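Long-range contacts in ChiX (Serratia marcescens, PDB 5OPZ), which hydrolyses peptidoglycan as a zinc-dependent L-Ala D-Glu endopeptidase and is required for chitinase secretion: residues A16-N21 / F44-G49; D79-P84 / D93-I98. One frame throughout, in Å; residues are numbered along the deposited sequence. Where two conformers were deposited one is given.

Contact 1 (A16-N21 / F44-G49); sequences ARSEEN and FSVSEG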
# COMPACT_ATOMS: atom_id res chain seq x y z
N ALA A 16 12.68 -0.83 7.02
CA ALA A 16 13.40 0.37 6.65
C ALA A 16 13.03 0.83 5.23
O ALA A 16 12.80 2.04 4.99
CB ALA A 16 14.89 0.18 6.80
N ARG A 17 12.92 -0.12 4.29
CA ARG A 17 12.52 0.19 2.94
C ARG A 17 11.15 0.83 2.90
O ARG A 17 10.92 1.80 2.18
CB ARG A 17 12.54 -1.07 2.10
CG ARG A 17 12.61 -0.79 0.64
CD ARG A 17 12.74 -2.07 -0.15
NE ARG A 17 14.03 -2.73 0.05
CZ ARG A 17 14.49 -3.72 -0.70
NH1 ARG A 17 13.76 -4.20 -1.70
NH2 ARG A 17 15.70 -4.24 -0.45
N SER A 18 10.22 0.27 3.66
CA SER A 18 8.85 0.74 3.68
C SER A 18 8.76 2.13 4.29
O SER A 18 8.10 3.01 3.75
CB SER A 18 7.97 -0.17 4.52
OG SER A 18 7.81 -1.42 3.89
N GLU A 19 9.46 2.34 5.40
CA GLU A 19 9.45 3.63 6.11
C GLU A 19 9.95 4.74 5.20
O GLU A 19 9.37 5.84 5.15
CB GLU A 19 10.17 3.50 7.46
CG GLU A 19 9.38 2.51 8.37
CD GLU A 19 9.83 2.38 9.81
OE1 GLU A 19 10.99 2.77 10.10
OE2 GLU A 19 9.00 1.90 10.63
N GLU A 20 10.94 4.45 4.38
CA GLU A 20 11.47 5.46 3.49
C GLU A 20 10.40 5.89 2.46
O GLU A 20 10.19 7.07 2.23
CB GLU A 20 12.79 4.98 2.85
CG GLU A 20 13.39 5.88 1.79
CD GLU A 20 13.93 7.22 2.32
OE1 GLU A 20 14.04 7.45 3.54
OE2 GLU A 20 14.28 8.06 1.49
N ASN A 21 9.70 4.92 1.90
CA ASN A 21 8.70 5.19 0.86
C ASN A 21 7.37 5.69 1.41
O ASN A 21 6.48 6.15 0.67
CB ASN A 21 8.38 3.94 0.01
CG ASN A 21 9.33 3.74 -1.15
OD1 ASN A 21 9.28 4.49 -2.14
ND2 ASN A 21 10.16 2.69 -1.09
N PHE A 44 6.55 -7.34 2.86
CA PHE A 44 6.20 -6.38 1.82
C PHE A 44 6.90 -5.08 2.04
O PHE A 44 7.30 -4.76 3.18
CB PHE A 44 4.66 -6.21 1.72
CG PHE A 44 4.04 -5.47 2.89
CD1 PHE A 44 3.61 -6.14 4.03
CD2 PHE A 44 3.82 -4.12 2.80
CE1 PHE A 44 3.01 -5.46 5.07
CE2 PHE A 44 3.20 -3.45 3.85
CZ PHE A 44 2.80 -4.12 4.98
N SER A 45 7.04 -4.32 0.97
CA SER A 45 7.44 -2.94 1.04
C SER A 45 6.40 -2.06 0.41
O SER A 45 5.46 -2.51 -0.18
CB SER A 45 8.83 -2.77 0.40
OG SER A 45 9.33 -1.44 0.54
N VAL A 46 6.59 -0.78 0.57
CA VAL A 46 5.75 0.21 -0.10
C VAL A 46 6.53 0.62 -1.35
O VAL A 46 7.62 1.22 -1.24
CB VAL A 46 5.49 1.42 0.82
CG1 VAL A 46 4.82 2.54 0.05
CG2 VAL A 46 4.66 0.98 2.01
N SER A 47 5.96 0.31 -2.52
CA SER A 47 6.61 0.65 -3.79
C SER A 47 6.34 2.07 -4.24
O SER A 47 7.16 2.68 -4.93
CB SER A 47 6.25 -0.34 -4.89
OG SER A 47 4.90 -0.22 -5.26
N GLU A 48 5.18 2.60 -3.86
CA GLU A 48 4.79 3.96 -4.18
C GLU A 48 3.84 4.52 -3.10
O GLU A 48 2.87 3.89 -2.76
CB GLU A 48 4.16 4.03 -5.57
CG GLU A 48 3.89 5.45 -6.03
CD GLU A 48 3.38 5.56 -7.46
OE1 GLU A 48 2.78 4.63 -8.03
OE2 GLU A 48 3.52 6.67 -8.02
N GLY A 49 4.22 5.66 -2.55
CA GLY A 49 3.34 6.41 -1.64
C GLY A 49 2.89 7.65 -2.36
O GLY A 49 1.98 7.58 -3.19

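Contact 2 (D79-P84 / D93-I98); sequences DVVAMP and DYYAQI. With ZN (zinc ion), chain C.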
# COMPACT_ATOMS: atom_id res chain seq x y z
N ASP A 79 0.88 1.93 -2.72
CA ASP A 79 0.96 0.63 -3.39
C ASP A 79 2.05 -0.19 -2.71
O ASP A 79 3.14 0.31 -2.54
CB ASP A 79 1.26 0.83 -4.86
CG ASP A 79 0.13 1.43 -5.64
OD1 ASP A 79 -0.97 1.61 -5.14
OD2 ASP A 79 0.34 1.75 -6.81
N VAL A 80 1.70 -1.38 -2.31
CA VAL A 80 2.64 -2.28 -1.69
C VAL A 80 3.15 -3.28 -2.73
O VAL A 80 2.53 -3.53 -3.75
CB VAL A 80 2.06 -3.06 -0.49
CG1 VAL A 80 1.51 -2.09 0.56
CG2 VAL A 80 0.98 -4.03 -0.90
N VAL A 81 4.31 -3.82 -2.44
CA VAL A 81 4.90 -4.88 -3.24
C VAL A 81 5.24 -6.04 -2.30
O VAL A 81 5.97 -5.86 -1.29
CB VAL A 81 6.12 -4.42 -4.07
CG1 VAL A 81 7.21 -3.85 -3.23
CG2 VAL A 81 6.64 -5.55 -4.94
N ALA A 82 4.73 -7.24 -2.64
CA ALA A 82 5.04 -8.44 -1.83
C ALA A 82 6.48 -8.88 -2.09
O ALA A 82 6.92 -8.90 -3.24
CB ALA A 82 4.12 -9.56 -2.20
N MET A 83 7.18 -9.22 -1.00
CA MET A 83 8.61 -9.56 -1.03
C MET A 83 8.90 -10.91 -0.34
O MET A 83 9.72 -10.97 0.57
CB MET A 83 9.40 -8.46 -0.28
CG MET A 83 9.32 -7.06 -0.81
SD MET A 83 9.98 -6.96 -2.45
CE MET A 83 11.71 -7.30 -2.16
N PRO A 84 8.17 -11.97 -0.70
CA PRO A 84 8.42 -13.25 -0.07
C PRO A 84 9.89 -13.68 -0.23
O PRO A 84 10.43 -13.66 -1.35
CB PRO A 84 7.47 -14.20 -0.80
CG PRO A 84 7.21 -13.52 -2.13
CD PRO A 84 7.21 -12.08 -1.82
N ASP A 93 -2.35 -14.07 -4.22
CA ASP A 93 -2.51 -14.56 -2.87
C ASP A 93 -1.65 -13.85 -1.85
O ASP A 93 -2.05 -13.67 -0.70
CB ASP A 93 -2.30 -16.10 -2.77
CG ASP A 93 -3.54 -16.83 -3.07
OD1 ASP A 93 -4.59 -16.39 -2.59
OD2 ASP A 93 -3.46 -17.82 -3.80
N TYR A 94 -0.48 -13.40 -2.27
CA TYR A 94 0.39 -12.65 -1.37
C TYR A 94 -0.28 -11.33 -0.94
O TYR A 94 -0.23 -10.95 0.23
CB TYR A 94 1.74 -12.37 -2.01
CG TYR A 94 2.66 -13.57 -2.22
CD1 TYR A 94 3.06 -14.33 -1.14
CD2 TYR A 94 3.18 -13.87 -3.44
CE1 TYR A 94 3.91 -15.38 -1.27
CE2 TYR A 94 4.02 -14.96 -3.62
CZ TYR A 94 4.36 -15.72 -2.53
OH TYR A 94 5.24 -16.75 -2.72
N TYR A 95 -0.89 -10.66 -1.91
CA TYR A 95 -1.59 -9.40 -1.65
C TYR A 95 -2.83 -9.62 -0.81
O TYR A 95 -3.15 -8.79 0.05
CB TYR A 95 -1.92 -8.69 -2.99
CG TYR A 95 -0.64 -8.30 -3.65
CD1 TYR A 95 0.05 -9.21 -4.46
CD2 TYR A 95 -0.02 -7.10 -3.36
CE1 TYR A 95 1.31 -8.93 -4.91
CE2 TYR A 95 1.21 -6.79 -3.86
CZ TYR A 95 1.90 -7.73 -4.63
OH TYR A 95 3.19 -7.44 -5.04
N ALA A 96 -3.52 -10.75 -0.99
CA ALA A 96 -4.65 -11.08 -0.10
C ALA A 96 -4.19 -11.20 1.36
O ALA A 96 -4.89 -10.77 2.29
CB ALA A 96 -5.40 -12.29 -0.58
N GLN A 97 -3.02 -11.80 1.53
CA GLN A 97 -2.49 -11.95 2.89
C GLN A 97 -2.06 -10.65 3.47
O GLN A 97 -2.26 -10.42 4.66
CB GLN A 97 -1.35 -12.97 2.90
CG GLN A 97 -1.81 -14.40 2.63
CD GLN A 97 -0.72 -15.41 2.85
OE1 GLN A 97 -0.31 -15.61 3.97
NE2 GLN A 97 -0.26 -16.07 1.78
N ILE A 98 -1.40 -9.84 2.65
CA ILE A 98 -1.05 -8.48 3.09
C ILE A 98 -2.32 -7.74 3.53
O ILE A 98 -2.31 -7.03 4.56
CB ILE A 98 -0.25 -7.68 2.05
CG1 ILE A 98 1.09 -8.36 1.82
CG2 ILE A 98 -0.08 -6.22 2.48
CD1 ILE A 98 1.72 -7.98 0.51
ZN ZN C . -2.23 2.89 -6.00

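Contact 1 (A16-N21 / F44-G49)
Arg17, Ser18 and Asn21 form the side of helix 15-21 that meets Ser45 and Val46 of the edge strand, with methylene carbons and hydroxyls mixed in the packing. With its CG anti to the backbone N (chi1 -160°), Arg17 runs its methylene chain alongside the hydroxyl of Ser45: Arg17 CG lies 3.3 Å from Ser45 OG, and CD follows close by before the chain bends at chi3. One turn on, Asn21 CB packs against the Val46 methyl CG1, 3.8 Å away. At the end of the helix Asn21 O sits 3.9 Å from CA of Gly49, a residue with no side chain to stand in the way.

Residues 16-21 run beside 44-46, nearly parallel, their axes 6.5 Å apart at an angle of 20°. This is the start of strand 44-48, an outermost strand of the antiparallel sheet; its backbone pairs with strand 77-82, where Ser47 and Glu48 both face Asp79 in a classic beta bulge.

Polar groups are close here without bonding across the interface. Ser18 OG, 3.3 Å from Ser45 CA, is hydrogen-bonded back to Phe14 O. The Val46 carbonyl oxygen sits over the face of the Asn21 amide, which is why the 2.9 Å approach of Asn21 ND2 to Val46 O is not a hydrogen bond; in this conformer ND2 makes a weak bond, 3.5 Å, to Arg17 O.

Contact 2 (D79-P84 / D93-I98)
Ala82 is the bump at the middle of this interface: its methyl group enters a hollow on helix 92-109 made by Tyr94, Tyr95 and Ile98. The Ala82 CB is 3.7 Å from CB of Tyr94 and 3.9 Å from CD1 of Ile98. Along the strand, Val80 CG2 fills the next place, between the Tyr95 ring and CG2 of Ile98, 4.2 Å away.

With CG opposite its carbonyl carbon (chi1 -65°), Tyr95 carries its ring across to the strand backbone. Its hydroxyl accepts a nearly straight hydrogen bond from Ala82 N (N to OH 2.9 Å, 174° at the hydrogen) and is also bonded to Ser89 O, so two bonds grip the end of this buried ring. Val80 O meets the ring at its edge, in plane, 3.5 Å from CE2.

Past the strand end, Pro84 lies over one face of Tyr94 in a CH-pi contact, its CG 3.9 Å from the ring centroid and 21° off the normal, offset toward the rim.

Helix 92-109 thus packs on the sheet whose strand 77-82 bears Asp79; Asp79 OD1 binds zinc at 2.0 Å, completing with His72 and His127 the zinc site of a clan MD, D-Ala-D-Ala carboxypeptidase-like peptidase.

Contact 1 and contact 2 share one sheet, in which strands 44-48 and 77-82 are antiparallel neighbours, and their centres lie 12 Å apart. Backbone pairing joins them directly: Ser47 N is 2.8 Å from Asp79 O, and Glu48 O is likewise 2.8 Å from Asp79 N, both probable hydrogen bonds. Phe44, whose side chain touches both Val80 and Ile98, carries the packing of the edge strand through to helix 92-109. Contact 2 contributes the zinc ligand Asp79 itself. Only the 47-49 end of contact 1 comes near the metal, with the Ser47 side chain about 8 Å from the zinc and Gly49 O hydrogen-bonded to ND1 of the ligand His72.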